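Local coordinates for protein magnesium transporter, putative (Shewanella oneidensis MR-1, PDB 3KXR) that probably helps move magnesium or related cations across the membrane, this chain being a piece that carries its pair of CBS domains, at residues T60-V66 with L159-V163; E84-N88 with R162-R166. All coordinates share one frame; numbering follows the deposited sequence.

Interaction 1: T60-V66 with L159-V163; sequences TDHQMLV and LIGRV
Asp61 and Arg162 form a lone antiparallel bridge, a hydrogen-bonded pair, between a loop with no regular structure and strand 159-164. It joins the two CBS domains of the pair: residues 60-66 belong to the first, and the strand is an outermost strand, within this chain, of the second domain's sheet. Asp61 N bonds Arg162 O at 2.9 Å, and Arg162 N returns a bond to Asp61 O at 2.8 Å. Next to the bridge, Ile160 and Gly161 form a classic beta bulge opposite Val152. Gly161 has no side chain, and this leaves room for Thr60 CG2, 3.6 Å from Gly161 CA. The loop turns at Asp61, whose OD1 accepts from Gln63 N in an Asx turn. Met64, present as selenomethionine, points at the strand. Its SE lies 3.8 Å from Leu159 CD2, and the two side chains meet tip to tip. Arg162 runs extended from CG to NE past Met64 CB, and NE makes a weak bond to Gln63 O. The guanidinium continues to a salt bridge with Glu149. His62 swings back beside its own backbone N (chi1 -69°), which lets ND1 donate a hydrogen bond of 2.8 Å to Ile160 O, nearly along the C=O axis.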
ATOM      1  N   THR A  60      17.871  -3.882  12.771  1.00 44.06           N
ATOM      2  CA  THR A  60      16.792  -4.472  13.523  1.00 44.70           C
ATOM      3  C   THR A  60      15.665  -4.994  12.656  1.00 44.55           C
ATOM      4  O   THR A  60      15.262  -4.365  11.697  1.00 44.01           O
ATOM      5  CB  THR A  60      16.194  -3.422  14.451  1.00 44.57           C
ATOM      6  OG1 THR A  60      17.076  -3.283  15.561  1.00 47.53           O
ATOM      7  CG2 THR A  60      14.830  -3.842  14.959  1.00 45.89           C
ATOM      8  N   ASP A  61      15.140  -6.138  13.044  1.00 44.73           N
ATOM      9  CA  ASP A  61      14.055  -6.769  12.339  1.00 45.23           C
ATOM     10  C   ASP A  61      12.808  -6.619  13.185  1.00 44.95           C
ATOM     11  O   ASP A  61      12.809  -6.960  14.337  1.00 44.62           O
ATOM     12  CB  ASP A  61      14.418  -8.234  12.139  1.00 45.90           C
ATOM     13  CG  ASP A  61      13.395  -8.986  11.360  1.00 49.08           C
ATOM     14  OD1 ASP A  61      12.380  -8.389  10.954  1.00 51.92           O
ATOM     15  OD2 ASP A  61      13.613 -10.197  11.176  1.00 54.36           O
ATOM     16  N   HIS A  62      11.748  -6.078  12.612  1.00 45.73           N
ATOM     17  CA  HIS A  62      10.514  -5.840  13.346  1.00 46.78           C
ATOM     18  C   HIS A  62       9.738  -7.134  13.553  1.00 46.20           C
ATOM     19  O   HIS A  62       8.874  -7.187  14.419  1.00 45.97           O
ATOM     20  CB  HIS A  62       9.606  -4.842  12.626  1.00 47.42           C
ATOM     21  CG  HIS A  62      10.127  -3.427  12.594  1.00 52.94           C
ATOM     22  ND1 HIS A  62      10.369  -2.682  13.735  1.00 56.25           N
ATOM     23  CD2 HIS A  62      10.418  -2.609  11.545  1.00 55.13           C
ATOM     24  CE1 HIS A  62      10.794  -1.475  13.390  1.00 56.07           C
ATOM     25  NE2 HIS A  62      10.840  -1.409  12.068  1.00 56.13           N
ATOM     26  N   GLN A  63      10.039  -8.146  12.738  1.00 45.74           N
ATOM     27  CA  GLN A  63       9.430  -9.490  12.827  1.00 45.71           C
ATOM     28  C   GLN A  63       9.828 -10.231  14.078  1.00 44.51           C
ATOM     29  O   GLN A  63      10.985 -10.582  14.260  1.00 44.33           O
ATOM     30  CB  GLN A  63       9.850 -10.359  11.628  1.00 46.23           C
ATOM     31  CG  GLN A  63       8.811 -10.404  10.584  1.00 50.12           C
ATOM     32  CD  GLN A  63       9.285 -10.886   9.244  1.00 54.13           C
ATOM     33  OE1 GLN A  63       9.028 -12.032   8.865  1.00 56.56           O
ATOM     34  NE2 GLN A  63       9.914  -9.993   8.480  1.00 59.21           N
HETATM   35  N   MSE A  64       8.870 -10.502  14.933  1.00 43.84           N
HETATM   36  CA  MSE A  64       9.183 -11.142  16.173  1.00 44.16           C
HETATM   37  C   MSE A  64       7.950 -11.663  16.863  1.00 43.05           C
HETATM   38  O   MSE A  64       6.847 -11.266  16.590  1.00 42.77           O
HETATM   39  CB  MSE A  64       9.877 -10.139  17.092  1.00 45.26           C
HETATM   40  CG  MSE A  64       9.009  -8.946  17.401  1.00 48.47           C
HETATM   41 SE   MSE A  64       9.881  -7.639  18.563  1.00 61.42          SE
HETATM   42  CE  MSE A  64       8.731  -6.044  18.205  1.00 47.78           C
ATOM     43  N   LEU A  65       8.162 -12.560  17.800  1.00 42.60           N
ATOM     44  CA  LEU A  65       7.108 -12.990  18.695  1.00 41.54           C
ATOM     45  C   LEU A  65       7.055 -12.026  19.919  1.00 40.57           C
ATOM     46  O   LEU A  65       7.967 -11.961  20.726  1.00 39.84           O
ATOM     47  CB  LEU A  65       7.349 -14.464  19.068  1.00 41.77           C
ATOM     48  CG  LEU A  65       6.642 -15.560  18.230  1.00 42.60           C
ATOM     49  CD1 LEU A  65       6.636 -15.342  16.745  1.00 37.26           C
ATOM     50  CD2 LEU A  65       7.193 -16.931  18.598  1.00 42.30           C
ATOM     51  N   VAL A  66       5.985 -11.244  20.015  1.00 40.10           N
ATOM     52  CA  VAL A  66       5.777 -10.345  21.144  1.00 39.53           C
ATOM     53  C   VAL A  66       4.307 -10.428  21.643  1.00 38.73           C
ATOM     54  O   VAL A  66       3.382 -10.574  20.851  1.00 38.87           O
ATOM     55  CB  VAL A  66       6.160  -8.885  20.755  1.00 39.98           C
ATOM     56  CG1 VAL A  66       5.495  -8.512  19.437  1.00 38.99           C
ATOM     57  CG2 VAL A  66       5.795  -7.921  21.855  1.00 39.30           C
ATOM     58  N   LEU A 159      10.379  -1.792  22.952  1.00 38.30           N
ATOM     59  CA  LEU A 159      10.834  -2.900  22.134  1.00 38.64           C
ATOM     60  C   LEU A 159      10.592  -2.534  20.694  1.00 38.86           C
ATOM     61  O   LEU A 159       9.464  -2.435  20.291  1.00 39.04           O
ATOM     62  CB  LEU A 159      10.017  -4.153  22.484  1.00 37.94           C
ATOM     63  CG  LEU A 159      10.355  -5.399  21.702  1.00 37.49           C
ATOM     64  CD1 LEU A 159      11.854  -5.668  21.882  1.00 35.39           C
ATOM     65  CD2 LEU A 159       9.467  -6.548  22.187  1.00 35.10           C
ATOM     66  N   ILE A 160      11.638  -2.315  19.915  1.00 39.47           N
ATOM     67  CA  ILE A 160      11.429  -1.984  18.509  1.00 39.88           C
ATOM     68  C   ILE A 160      11.633  -3.153  17.543  1.00 40.03           C
ATOM     69  O   ILE A 160      11.243  -3.062  16.374  1.00 41.20           O
ATOM     70  CB  ILE A 160      12.279  -0.806  18.077  1.00 40.13           C
ATOM     71  CG1 ILE A 160      13.752  -1.194  18.072  1.00 41.15           C
ATOM     72  CG2 ILE A 160      11.998   0.407  18.993  1.00 40.64           C
ATOM     73  CD1 ILE A 160      14.674   0.005  17.819  1.00 42.08           C
ATOM     74  N   GLY A 161      12.220  -4.251  18.004  1.00 39.54           N
ATOM     75  CA  GLY A 161      12.471  -5.399  17.118  1.00 38.95           C
ATOM     76  C   GLY A 161      13.520  -6.346  17.671  1.00 38.12           C
ATOM     77  O   GLY A 161      13.825  -6.318  18.855  1.00 37.73           O
ATOM     78  N   ARG A 162      14.088  -7.183  16.814  1.00 37.50           N
ATOM     79  CA  ARG A 162      15.094  -8.133  17.276  1.00 37.05           C
ATOM     80  C   ARG A 162      16.242  -8.236  16.289  1.00 36.99           C
ATOM     81  O   ARG A 162      16.107  -7.837  15.140  1.00 35.86           O
ATOM     82  CB  ARG A 162      14.460  -9.502  17.439  1.00 36.58           C
ATOM     83  CG  ARG A 162      14.242 -10.199  16.132  1.00 36.60           C
ATOM     84  CD  ARG A 162      13.399 -11.430  16.277  1.00 36.07           C
ATOM     85  NE  ARG A 162      13.221 -12.055  14.978  1.00 37.35           N
ATOM     86  CZ  ARG A 162      13.477 -13.325  14.655  1.00 37.65           C
ATOM     87  NH1 ARG A 162      13.939 -14.218  15.529  1.00 39.92           N
ATOM     88  NH2 ARG A 162      13.270 -13.713  13.415  1.00 36.67           N
ATOM     89  N   VAL A 163      17.355  -8.793  16.756  1.00 37.10           N
ATOM     90  CA  VAL A 163      18.436  -9.173  15.884  1.00 37.89           C
ATOM     91  C   VAL A 163      18.724 -10.635  16.039  1.00 36.92           C
ATOM     92  O   VAL A 163      18.768 -11.121  17.141  1.00 37.82           O
ATOM     93  CB  VAL A 163      19.678  -8.431  16.249  1.00 39.01           C
ATOM     94  CG1 VAL A 163      20.823  -8.924  15.365  1.00 39.62           C
ATOM     95  CG2 VAL A 163      19.436  -6.958  16.020  1.00 40.77           C
TER

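Interaction 2: E84-N88 with R162-R166; sequences ELDCN and RVTLR
Two arginines of residues 162-166 grip Asp86, one by its backbone and one by its side chain. Among the hydrogen bonds, Arg162 holds Asp86 O end-on with two nitrogens. NH2 lies 2.8 Å from Asp86 O, and NH1 lies 3.0 Å from the same oxygen. Both bonds run close to the guanidinium plane. NH1 also makes a weak bond to Cys87 O. Glu149, already paired with Arg162, takes a further bond from Asn88 ND2, which links the loop to strand 149-153.

The salt bridge is between Asp86 and Arg166. It is side-on: NE meets Asp86 OD2 at 2.7 Å, and NH1 meets Asp86 OD1 at 2.7 Å. Both oxygens use their syn lone pairs, and the two flat groups are nearly coplanar, 23° apart. The Arg166 chain bends at chi3 (-56°), turning its guanidinium to the carboxylate.

Packing covers both faces of the Arg162 guanidinium. Leu85 CD2 covers one face near the rim, 3.8 Å above the plane. Thr164 CG2 lies over the centre of the other. Beside it, as a separate contact, Cys87 CB packs on Thr164 CB at 3.7 Å.

Thr164 is the N-cap of helix 165-176, its OG1 bonded to Ala167 N. The arrangement is a strand-to-helix junction of one CBS domain packed against a loop of its partner in the CBS pair.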
ATOM      1  N   GLU A  84       6.110 -19.838  11.877  1.00 46.25           N
ATOM      2  CA  GLU A  84       7.441 -20.297  11.580  1.00 46.19           C
ATOM      3  C   GLU A  84       8.276 -19.046  11.371  1.00 45.45           C
ATOM      4  O   GLU A  84       7.931 -18.184  10.594  1.00 45.59           O
ATOM      5  CB  GLU A  84       7.415 -21.157  10.342  1.00 46.87           C
ATOM      6  CG  GLU A  84       8.316 -22.376  10.416  1.00 49.15           C
ATOM      7  CD  GLU A  84       8.170 -23.230   9.201  1.00 51.95           C
ATOM      8  OE1 GLU A  84       7.356 -22.878   8.305  1.00 51.49           O
ATOM      9  OE2 GLU A  84       8.867 -24.266   9.135  1.00 57.71           O
ATOM     10  N   LEU A  85       9.357 -18.919  12.115  1.00 44.61           N
ATOM     11  CA  LEU A  85      10.189 -17.745  12.043  1.00 43.54           C
ATOM     12  C   LEU A  85      11.651 -18.132  12.210  1.00 42.81           C
ATOM     13  O   LEU A  85      11.992 -18.981  13.039  1.00 42.05           O
ATOM     14  CB  LEU A  85       9.796 -16.835  13.164  1.00 44.19           C
ATOM     15  CG  LEU A  85      10.004 -15.373  12.942  1.00 44.74           C
ATOM     16  CD1 LEU A  85       9.053 -14.970  11.848  1.00 46.60           C
ATOM     17  CD2 LEU A  85       9.689 -14.677  14.277  1.00 45.45           C
ATOM     18  N   ASP A  86      12.507 -17.529  11.399  1.00 42.06           N
ATOM     19  CA  ASP A  86      13.930 -17.781  11.465  1.00 42.16           C
ATOM     20  C   ASP A  86      14.505 -17.420  12.845  1.00 42.03           C
ATOM     21  O   ASP A  86      14.164 -16.383  13.425  1.00 42.43           O
ATOM     22  CB  ASP A  86      14.635 -16.973  10.369  1.00 42.35           C
ATOM     23  CG  ASP A  86      16.066 -17.393  10.157  1.00 42.92           C
ATOM     24  OD1 ASP A  86      16.357 -18.603  10.181  1.00 46.01           O
ATOM     25  OD2 ASP A  86      16.912 -16.507   9.952  1.00 44.87           O
ATOM     26  N   CYS A  87      15.370 -18.280  13.367  1.00 41.41           N
ATOM     27  CA  CYS A  87      16.095 -18.002  14.597  1.00 41.43           C
ATOM     28  C   CYS A  87      15.210 -17.565  15.702  1.00 41.78           C
ATOM     29  O   CYS A  87      15.426 -16.518  16.295  1.00 40.84           O
ATOM     30  CB  CYS A  87      17.097 -16.885  14.395  1.00 41.95           C
ATOM     31  SG  CYS A  87      18.544 -17.459  13.656  1.00 41.44           S
ATOM     32  N   ASN A  88      14.215 -18.376  15.996  1.00 42.18           N
ATOM     33  CA  ASN A  88      13.241 -17.977  16.942  1.00 42.33           C
ATOM     34  C   ASN A  88      13.050 -19.053  17.943  1.00 42.28           C
ATOM     35  O   ASN A  88      12.645 -20.144  17.597  1.00 42.31           O
ATOM     36  CB  ASN A  88      11.933 -17.711  16.247  1.00 42.87           C
ATOM     37  CG  ASN A  88      10.829 -17.355  17.218  1.00 45.35           C
ATOM     38  OD1 ASN A  88       9.757 -17.956  17.165  1.00 47.97           O
ATOM     39  ND2 ASN A  88      11.087 -16.379  18.117  1.00 43.03           N
ATOM     40  N   ARG A 162      14.088  -7.183  16.814  1.00 37.50           N
ATOM     41  CA  ARG A 162      15.094  -8.133  17.276  1.00 37.05           C
ATOM     42  C   ARG A 162      16.242  -8.236  16.289  1.00 36.99           C
ATOM     43  O   ARG A 162      16.107  -7.837  15.140  1.00 35.86           O
ATOM     44  CB  ARG A 162      14.460  -9.502  17.439  1.00 36.58           C
ATOM     45  CG  ARG A 162      14.242 -10.199  16.132  1.00 36.60           C
ATOM     46  CD  ARG A 162      13.399 -11.430  16.277  1.00 36.07           C
ATOM     47  NE  ARG A 162      13.221 -12.055  14.978  1.00 37.35           N
ATOM     48  CZ  ARG A 162      13.477 -13.325  14.655  1.00 37.65           C
ATOM     49  NH1 ARG A 162      13.939 -14.218  15.529  1.00 39.92           N
ATOM     50  NH2 ARG A 162      13.270 -13.713  13.415  1.00 36.67           N
ATOM     51  N   VAL A 163      17.355  -8.793  16.756  1.00 37.10           N
ATOM     52  CA  VAL A 163      18.436  -9.173  15.884  1.00 37.89           C
ATOM     53  C   VAL A 163      18.724 -10.635  16.039  1.00 36.92           C
ATOM     54  O   VAL A 163      18.768 -11.121  17.141  1.00 37.82           O
ATOM     55  CB  VAL A 163      19.678  -8.431  16.249  1.00 39.01           C
ATOM     56  CG1 VAL A 163      20.823  -8.924  15.365  1.00 39.62           C
ATOM     57  CG2 VAL A 163      19.436  -6.958  16.020  1.00 40.77           C
ATOM     58  N   THR A 164      18.925 -11.337  14.946  1.00 36.69           N
ATOM     59  CA  THR A 164      19.110 -12.771  15.015  1.00 36.78           C
ATOM     60  C   THR A 164      20.578 -13.206  14.973  1.00 37.17           C
ATOM     61  O   THR A 164      21.443 -12.461  14.556  1.00 38.54           O
ATOM     62  CB  THR A 164      18.430 -13.452  13.865  1.00 36.39           C
ATOM     63  OG1 THR A 164      19.041 -12.998  12.664  1.00 38.31           O
ATOM     64  CG2 THR A 164      16.934 -13.159  13.822  1.00 34.25           C
ATOM     65  N   LEU A 165      20.840 -14.434  15.392  1.00 37.39           N
ATOM     66  CA  LEU A 165      22.166 -14.998  15.262  1.00 37.68           C
ATOM     67  C   LEU A 165      22.633 -15.002  13.801  1.00 38.00           C
ATOM     68  O   LEU A 165      23.760 -14.672  13.512  1.00 38.12           O
ATOM     69  CB  LEU A 165      22.213 -16.415  15.835  1.00 37.06           C
ATOM     70  CG  LEU A 165      23.584 -17.083  15.747  1.00 36.56           C
ATOM     71  CD1 LEU A 165      24.720 -16.249  16.372  1.00 36.63           C
ATOM     72  CD2 LEU A 165      23.496 -18.382  16.420  1.00 34.17           C
ATOM     73  N   ARG A 166      21.746 -15.357  12.891  1.00 38.66           N
ATOM     74  CA  ARG A 166      22.043 -15.297  11.454  1.00 39.08           C
ATOM     75  C   ARG A 166      22.500 -13.916  10.987  1.00 39.54           C
ATOM     76  O   ARG A 166      23.473 -13.811  10.254  1.00 39.54           O
ATOM     77  CB  ARG A 166      20.820 -15.709  10.632  1.00 38.51           C
ATOM     78  CG  ARG A 166      21.182 -16.144   9.222  1.00 37.02           C
ATOM     79  CD  ARG A 166      19.947 -16.547   8.432  1.00 36.20           C
ATOM     80  NE  ARG A 166      19.182 -17.589   9.099  1.00 36.92           N
ATOM     81  CZ  ARG A 166      19.528 -18.873   9.143  1.00 36.80           C
ATOM     82  NH1 ARG A 166      18.760 -19.743   9.790  1.00 37.81           N
ATOM     83  NH2 ARG A 166      20.637 -19.292   8.549  1.00 36.92           N
TER

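In the fold
Interactions 1 and 2 lie about 9 Å apart, centre to centre, and touch each other. Both use strand 159-164 of the second CBS domain and share Arg162 and Val163, and interaction 2 runs on into helix 165-176. Along the chain, loop 60-66 comes first, before strand 66-68. Loop 84-88 follows between helix 73-82 and strand 90-94, and the shared strand comes much later. Leu65 packs on Leu85 and Asn88, so the two loops of the first domain meet beside the strand. Interaction 1 is buried near the centre of the chain, while interaction 2 is partly open. Together they join the two CBS domains, and both also touch a second subunit.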